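Local coordinates for protein GTP cyclohydrolase 1 type 2 homolog (Staphylococcus aureus subsp. aureus, PDB 3LNL) that is of unknown function but, as a NIF3-family member, binds two zinc ions per subunit and assembles into a hollow hexameric toroid capped by PII-like domains, at residues V244-A258 with F272-I285. The protein carries 2 engineered substitutions. Residues are numbered along the deposited sequence; the frame is centred on the assembly and turned at random.
Sequences VMAEVDNQMTLEDFA and FVGESNQKIKRIAI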
loop_
_atom_site.group_PDB
_atom_site.type_symbol
_atom_site.label_atom_id
_atom_site.label_comp_id
_atom_site.label_asym_id
_atom_site.label_seq_id
_atom_site.Cartn_x
_atom_site.Cartn_y
_atom_site.Cartn_z
ATOM N N VAL B 244 14.730 28.811 1.120
ATOM C CA VAL B 244 14.531 30.243 1.013
ATOM C C VAL B 244 14.590 30.693 -0.430
ATOM O O VAL B 244 15.260 30.066 -1.285
ATOM C CB VAL B 244 15.597 31.056 1.819
ATOM C CG1 VAL B 244 15.399 30.815 3.350
ATOM C CG2 VAL B 244 17.054 30.785 1.334
ATOM N N MET B 245 13.923 31.818 -0.702
ATOM C CA MET B 245 14.117 32.561 -1.945
ATOM C C MET B 245 14.855 33.799 -1.545
ATOM O O MET B 245 14.502 34.413 -0.549
ATOM C CB MET B 245 12.779 32.955 -2.633
ATOM C CG MET B 245 12.955 33.500 -4.063
ATOM S SD MET B 245 13.269 32.169 -5.301
ATOM C CE MET B 245 11.642 31.331 -5.284
ATOM N N ALA B 246 15.836 34.213 -2.345
ATOM C CA ALA B 246 16.562 35.435 -2.104
ATOM C C ALA B 246 17.040 36.008 -3.451
ATOM O O ALA B 246 16.762 35.429 -4.505
ATOM C CB ALA B 246 17.739 35.140 -1.205
ATOM N N GLU B 247 17.743 37.140 -3.405
ATOM C CA GLU B 247 18.292 37.760 -4.613
ATOM C C GLU B 247 19.727 38.204 -4.442
ATOM O O GLU B 247 20.188 38.504 -3.318
ATOM C CB GLU B 247 17.458 38.956 -5.149
ATOM C CG GLU B 247 16.240 39.306 -4.456
ATOM C CD GLU B 247 15.681 40.639 -4.932
ATOM O OE1 GLU B 247 15.214 40.744 -6.096
ATOM O OE2 GLU B 247 15.791 41.613 -4.170
ATOM N N VAL B 248 20.429 38.241 -5.570
ATOM C CA VAL B 248 21.756 38.847 -5.621
ATOM C C VAL B 248 21.529 40.327 -5.627
ATOM O O VAL B 248 20.431 40.790 -6.002
ATOM C CB VAL B 248 22.591 38.395 -6.828
ATOM C CG1 VAL B 248 23.050 36.972 -6.593
ATOM C CG2 VAL B 248 21.801 38.491 -8.140
ATOM N N ASP B 249 22.521 41.044 -5.094
ATOM C CA ASP B 249 22.514 42.502 -5.065
ATOM C C ASP B 249 22.323 43.035 -6.468
ATOM O O ASP B 249 21.464 43.900 -6.708
ATOM C CB ASP B 249 23.866 43.025 -4.551
ATOM C CG ASP B 249 24.026 42.862 -3.045
ATOM O OD1 ASP B 249 25.183 42.749 -2.554
ATOM O OD2 ASP B 249 22.986 42.862 -2.341
ATOM N N ASN B 250 23.144 42.498 -7.376
ATOM C CA ASN B 250 23.197 42.905 -8.787
ATOM C C ASN B 250 23.002 41.672 -9.664
ATOM O O ASN B 250 23.724 40.746 -9.475
ATOM C CB ASN B 250 24.585 43.523 -9.060
ATOM C CG ASN B 250 24.848 44.755 -8.211
ATOM O OD1 ASN B 250 24.177 45.752 -8.380
ATOM N ND2 ASN B 250 25.791 44.674 -7.274
ATOM N N GLN B 251 22.009 41.669 -10.558
ATOM C CA GLN B 251 21.815 40.627 -11.594
ATOM C C GLN B 251 23.187 40.223 -12.164
ATOM O O GLN B 251 23.999 41.081 -12.495
ATOM C CB GLN B 251 20.854 41.126 -12.727
ATOM C CG GLN B 251 20.223 40.005 -13.609
ATOM C CD GLN B 251 19.353 40.477 -14.809
ATOM O OE1 GLN B 251 19.817 41.256 -15.621
ATOM N NE2 GLN B 251 18.107 39.909 -14.960
ATOM N N MET B 252 23.470 38.925 -12.219
ATOM C CA MET B 252 24.731 38.438 -12.724
ATOM C C MET B 252 24.533 37.164 -13.546
ATOM O O MET B 252 23.432 36.647 -13.642
ATOM C CB MET B 252 25.693 38.196 -11.587
ATOM C CG MET B 252 25.271 37.150 -10.624
ATOM S SD MET B 252 26.154 37.352 -9.032
ATOM C CE MET B 252 27.755 36.836 -9.500
ATOM N N THR B 253 25.593 36.674 -14.172
ATOM C CA THR B 253 25.454 35.477 -15.008
ATOM C C THR B 253 25.492 34.249 -14.104
ATOM O O THR B 253 26.091 34.256 -13.035
ATOM C CB THR B 253 26.550 35.377 -16.100
ATOM O OG1 THR B 253 27.820 35.145 -15.489
ATOM C CG2 THR B 253 26.627 36.670 -17.027
ATOM N N LEU B 254 24.827 33.183 -14.544
ATOM C CA LEU B 254 24.867 31.919 -13.874
ATOM C C LEU B 254 26.306 31.455 -13.510
ATOM O O LEU B 254 26.552 30.997 -12.370
ATOM C CB LEU B 254 24.173 30.845 -14.718
ATOM C CG LEU B 254 24.052 29.438 -14.166
ATOM C CD1 LEU B 254 23.422 29.422 -12.740
ATOM C CD2 LEU B 254 23.200 28.563 -15.155
ATOM N N GLU B 255 27.217 31.495 -14.463
ATOM C CA GLU B 255 28.568 31.040 -14.179
ATOM C C GLU B 255 29.272 31.935 -13.177
ATOM O O GLU B 255 29.987 31.441 -12.313
ATOM C CB GLU B 255 29.403 30.916 -15.441
ATOM C CG GLU B 255 29.827 32.177 -16.032
ATOM C CD GLU B 255 30.630 31.962 -17.318
ATOM O OE1 GLU B 255 30.770 32.963 -18.064
ATOM O OE2 GLU B 255 31.087 30.799 -17.559
ATOM N N ASP B 256 28.995 33.224 -13.224
ATOM C CA ASP B 256 29.602 34.155 -12.279
ATOM C C ASP B 256 29.045 33.942 -10.878
ATOM O O ASP B 256 29.790 34.015 -9.903
ATOM C CB ASP B 256 29.390 35.602 -12.723
ATOM C CG ASP B 256 30.279 35.984 -13.911
ATOM O OD1 ASP B 256 31.130 35.188 -14.360
ATOM O OD2 ASP B 256 30.125 37.094 -14.378
ATOM N N PHE B 257 27.735 33.697 -10.791
ATOM C CA PHE B 257 27.108 33.369 -9.525
ATOM C C PHE B 257 27.665 32.069 -8.950
ATOM O O PHE B 257 28.043 32.029 -7.769
ATOM C CB PHE B 257 25.586 33.295 -9.638
ATOM C CG PHE B 257 24.914 33.059 -8.331
ATOM C CD1 PHE B 257 25.149 33.906 -7.257
ATOM C CD2 PHE B 257 24.072 31.969 -8.153
ATOM C CE1 PHE B 257 24.575 33.669 -6.020
ATOM C CE2 PHE B 257 23.460 31.759 -6.940
ATOM C CZ PHE B 257 23.709 32.628 -5.876
ATOM N N ALA B 258 27.748 31.032 -9.777
ATOM C CA ALA B 258 28.367 29.785 -9.348
ATOM C C ALA B 258 29.795 29.984 -8.790
ATOM O O ALA B 258 30.132 29.436 -7.730
ATOM C CB ALA B 258 28.366 28.730 -10.487
ATOM N N PHE B 272 27.191 23.420 -12.459
ATOM C CA PHE B 272 25.949 24.056 -12.719
ATOM C C PHE B 272 25.328 23.524 -13.976
ATOM O O PHE B 272 25.979 22.883 -14.781
ATOM C CB PHE B 272 26.074 25.577 -12.717
ATOM C CG PHE B 272 26.902 26.148 -13.826
ATOM C CD1 PHE B 272 26.334 26.468 -15.043
ATOM C CD2 PHE B 272 28.236 26.453 -13.619
ATOM C CE1 PHE B 272 27.116 27.015 -16.051
ATOM C CE2 PHE B 272 28.994 27.040 -14.607
ATOM C CZ PHE B 272 28.433 27.298 -15.825
ATOM N N VAL B 273 24.030 23.721 -14.066
ATOM C CA VAL B 273 23.257 23.297 -15.208
ATOM C C VAL B 273 22.534 24.504 -15.732
ATOM O O VAL B 273 21.777 25.143 -14.992
ATOM C CB VAL B 273 22.213 22.195 -14.818
ATOM C CG1 VAL B 273 21.365 21.746 -16.051
ATOM C CG2 VAL B 273 22.908 20.997 -14.173
ATOM N N GLY B 274 22.744 24.801 -17.010
ATOM C CA GLY B 274 22.107 25.959 -17.685
ATOM C C GLY B 274 23.153 26.719 -18.498
ATOM O O GLY B 274 24.354 26.452 -18.374
ATOM N N GLU B 275 22.697 27.644 -19.328
ATOM C CA GLU B 275 23.579 28.441 -20.177
ATOM C C GLU B 275 24.446 29.285 -19.224
ATOM O O GLU B 275 23.946 29.886 -18.265
ATOM C CB GLU B 275 22.781 29.360 -21.169
ATOM C CG GLU B 275 21.720 28.710 -22.158
ATOM C CD GLU B 275 20.904 29.769 -23.028
ATOM O OE1 GLU B 275 20.839 30.991 -22.676
ATOM O OE2 GLU B 275 20.336 29.389 -24.094
ATOM N N SER B 276 25.752 29.274 -19.457
ATOM C CA SER B 276 26.708 29.906 -18.549
ATOM C C SER B 276 26.502 31.427 -18.443
ATOM O O SER B 276 26.785 32.024 -17.404
ATOM C CB SER B 276 28.147 29.575 -18.995
ATOM O OG SER B 276 28.353 30.058 -20.302
ATOM N N ASN B 277 25.961 32.028 -19.502
ATOM C CA ASN B 277 25.685 33.467 -19.542
ATOM C C ASN B 277 24.227 33.833 -19.191
ATOM O O ASN B 277 23.802 34.960 -19.386
ATOM C CB ASN B 277 26.067 34.057 -20.922
ATOM C CG ASN B 277 25.089 33.638 -22.050
ATOM O OD1 ASN B 277 24.083 32.961 -21.812
ATOM N ND2 ASN B 277 25.382 34.060 -23.259
ATOM N N GLN B 278 23.475 32.874 -18.662
ATOM C CA GLN B 278 22.101 33.123 -18.243
ATOM C C GLN B 278 22.080 34.167 -17.122
ATOM O O GLN B 278 22.863 34.094 -16.172
ATOM C CB GLN B 278 21.530 31.775 -17.755
ATOM C CG GLN B 278 20.059 31.749 -17.342
ATOM C CD GLN B 278 19.115 31.739 -18.514
ATOM O OE1 GLN B 278 19.428 31.186 -19.560
ATOM N NE2 GLN B 278 17.952 32.364 -18.346
ATOM N N LYS B 279 21.209 35.155 -17.228
ATOM C CA LYS B 279 21.113 36.171 -16.208
ATOM C C LYS B 279 20.297 35.663 -15.013
ATOM O O LYS B 279 19.203 35.164 -15.205
ATOM C CB LYS B 279 20.425 37.373 -16.735
ATOM C CG LYS B 279 21.029 37.893 -18.011
ATOM C CD LYS B 279 22.232 38.674 -17.754
ATOM C CE LYS B 279 22.430 39.747 -18.845
ATOM N NZ LYS B 279 23.902 39.879 -18.943
ATOM N N ILE B 280 20.819 35.877 -13.821
ATOM C CA ILE B 280 20.328 35.323 -12.582
ATOM C C ILE B 280 20.019 36.515 -11.688
ATOM O O ILE B 280 20.869 37.355 -11.502
ATOM C CB ILE B 280 21.487 34.494 -11.891
ATOM C CG1 ILE B 280 21.709 33.151 -12.587
ATOM C CG2 ILE B 280 21.227 34.175 -10.459
ATOM C CD1 ILE B 280 20.468 32.581 -13.289
ATOM N N LYS B 281 18.832 36.571 -11.102
ATOM C CA LYS B 281 18.568 37.531 -10.032
ATOM C C LYS B 281 18.017 36.880 -8.763
ATOM O O LYS B 281 18.483 37.199 -7.647
ATOM C CB LYS B 281 17.586 38.574 -10.529
ATOM C CG LYS B 281 17.112 39.493 -9.460
ATOM C CD LYS B 281 18.214 40.466 -9.034
ATOM C CE LYS B 281 17.667 41.466 -8.069
ATOM N NZ LYS B 281 18.796 42.224 -7.552
ATOM N N ARG B 282 16.986 36.055 -8.928
ATOM C CA ARG B 282 16.344 35.377 -7.830
ATOM C C ARG B 282 16.826 33.926 -7.721
ATOM O O ARG B 282 16.860 33.194 -8.698
ATOM C CB ARG B 282 14.817 35.435 -7.974
ATOM C CG ARG B 282 14.313 36.826 -8.221
ATOM C CD ARG B 282 12.797 36.894 -8.379
ATOM N NE ARG B 282 12.188 36.512 -7.115
ATOM C CZ ARG B 282 10.905 36.228 -6.958
ATOM N NH1 ARG B 282 10.072 36.273 -7.998
ATOM N NH2 ARG B 282 10.454 35.907 -5.747
ATOM N N ILE B 283 17.147 33.527 -6.496
ATOM C CA ILE B 283 17.811 32.298 -6.165
ATOM C C ILE B 283 16.972 31.520 -5.148
ATOM O O ILE B 283 16.603 32.044 -4.123
ATOM C CB ILE B 283 19.183 32.660 -5.577
ATOM C CG1 ILE B 283 19.998 33.458 -6.675
ATOM C CG2 ILE B 283 19.969 31.392 -5.181
ATOM C CD1 ILE B 283 20.701 34.569 -6.135
ATOM N N ALA B 284 16.644 30.266 -5.444
ATOM C CA ALA B 284 16.029 29.391 -4.447
ATOM C C ALA B 284 17.144 28.480 -3.921
ATOM O O ALA B 284 17.947 27.976 -4.717
ATOM C CB ALA B 284 14.918 28.569 -5.086
ATOM N N ILE B 285 17.157 28.242 -2.622
ATOM C CA ILE B 285 18.197 27.431 -1.961
ATOM C C ILE B 285 17.582 26.402 -1.040
ATOM O O ILE B 285 16.804 26.739 -0.159
ATOM C CB ILE B 285 19.135 28.274 -1.102
ATOM C CG1 ILE B 285 19.867 29.338 -1.921
ATOM C CG2 ILE B 285 20.194 27.372 -0.422
ATOM C CD1 ILE B 285 20.365 30.515 -1.046
HETATM O O HOH W 1 29.296 33.013 -20.166
#
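Val244 and Ile285, then Ala246 and Ile283, form hydrogen-bonded pairs of an antiparallel ladder; Ile283 N donates to Ala246 O at 2.8 Å. The chain corners at Asp249 and Asn250, and the ladder resumes where Met252 and Ile280 exchange backbone bonds.

Lys281 ties down the entry to that corner. Its chain, bent at chi2 (72°), lets Lys281 NZ donate to Val248 O at 2.7 Å, while Val248 N donates to Lys281 O, so one residue grips both polar backbone atoms of Val248. Glu247 OE1 stays 4.1 Å from Lys281 NZ, too far for a salt bridge; Glu247 OE2 is hydrogen-bonded to Asn124 ND2 instead.

Beyond the ladder the backbone of the turn 275-278 receives the start of helix 254-264: Leu254 N donates to Gln278 O, and Glu255 N to a lone pair of Ser276 O at 3.0 Å. Thr253 is the N-cap, its OG1 accepting from Asp256 N. A water joins Glu255 OE1 to Ser276 OG.

Apolar side chains gather on the face that carries Ile280 and Ile283. Ile283 CD1 presses on Val248 CG1 at a tight 3.4 Å and meets Phe257 CZ at 3.6 Å. Phe257 reaches it with CG trans to its own backbone N (chi1 -176°). Leu254 lies against Ile280 CG1, and Leu254 CD2 rests 3.8 Å from Phe272 CD1; Ala258 CB also touches this ring. Val304 and Ile326 of neighbouring strands pack on this cluster.

Phe272 also pairs in an antiparallel ladder with a strand of a second subunit. The side chain of Ile285 lies about 10 Å from a bound zinc ion. This bent antiparallel ladder with a helix packed over it belongs to the C-terminal NIF3 domain.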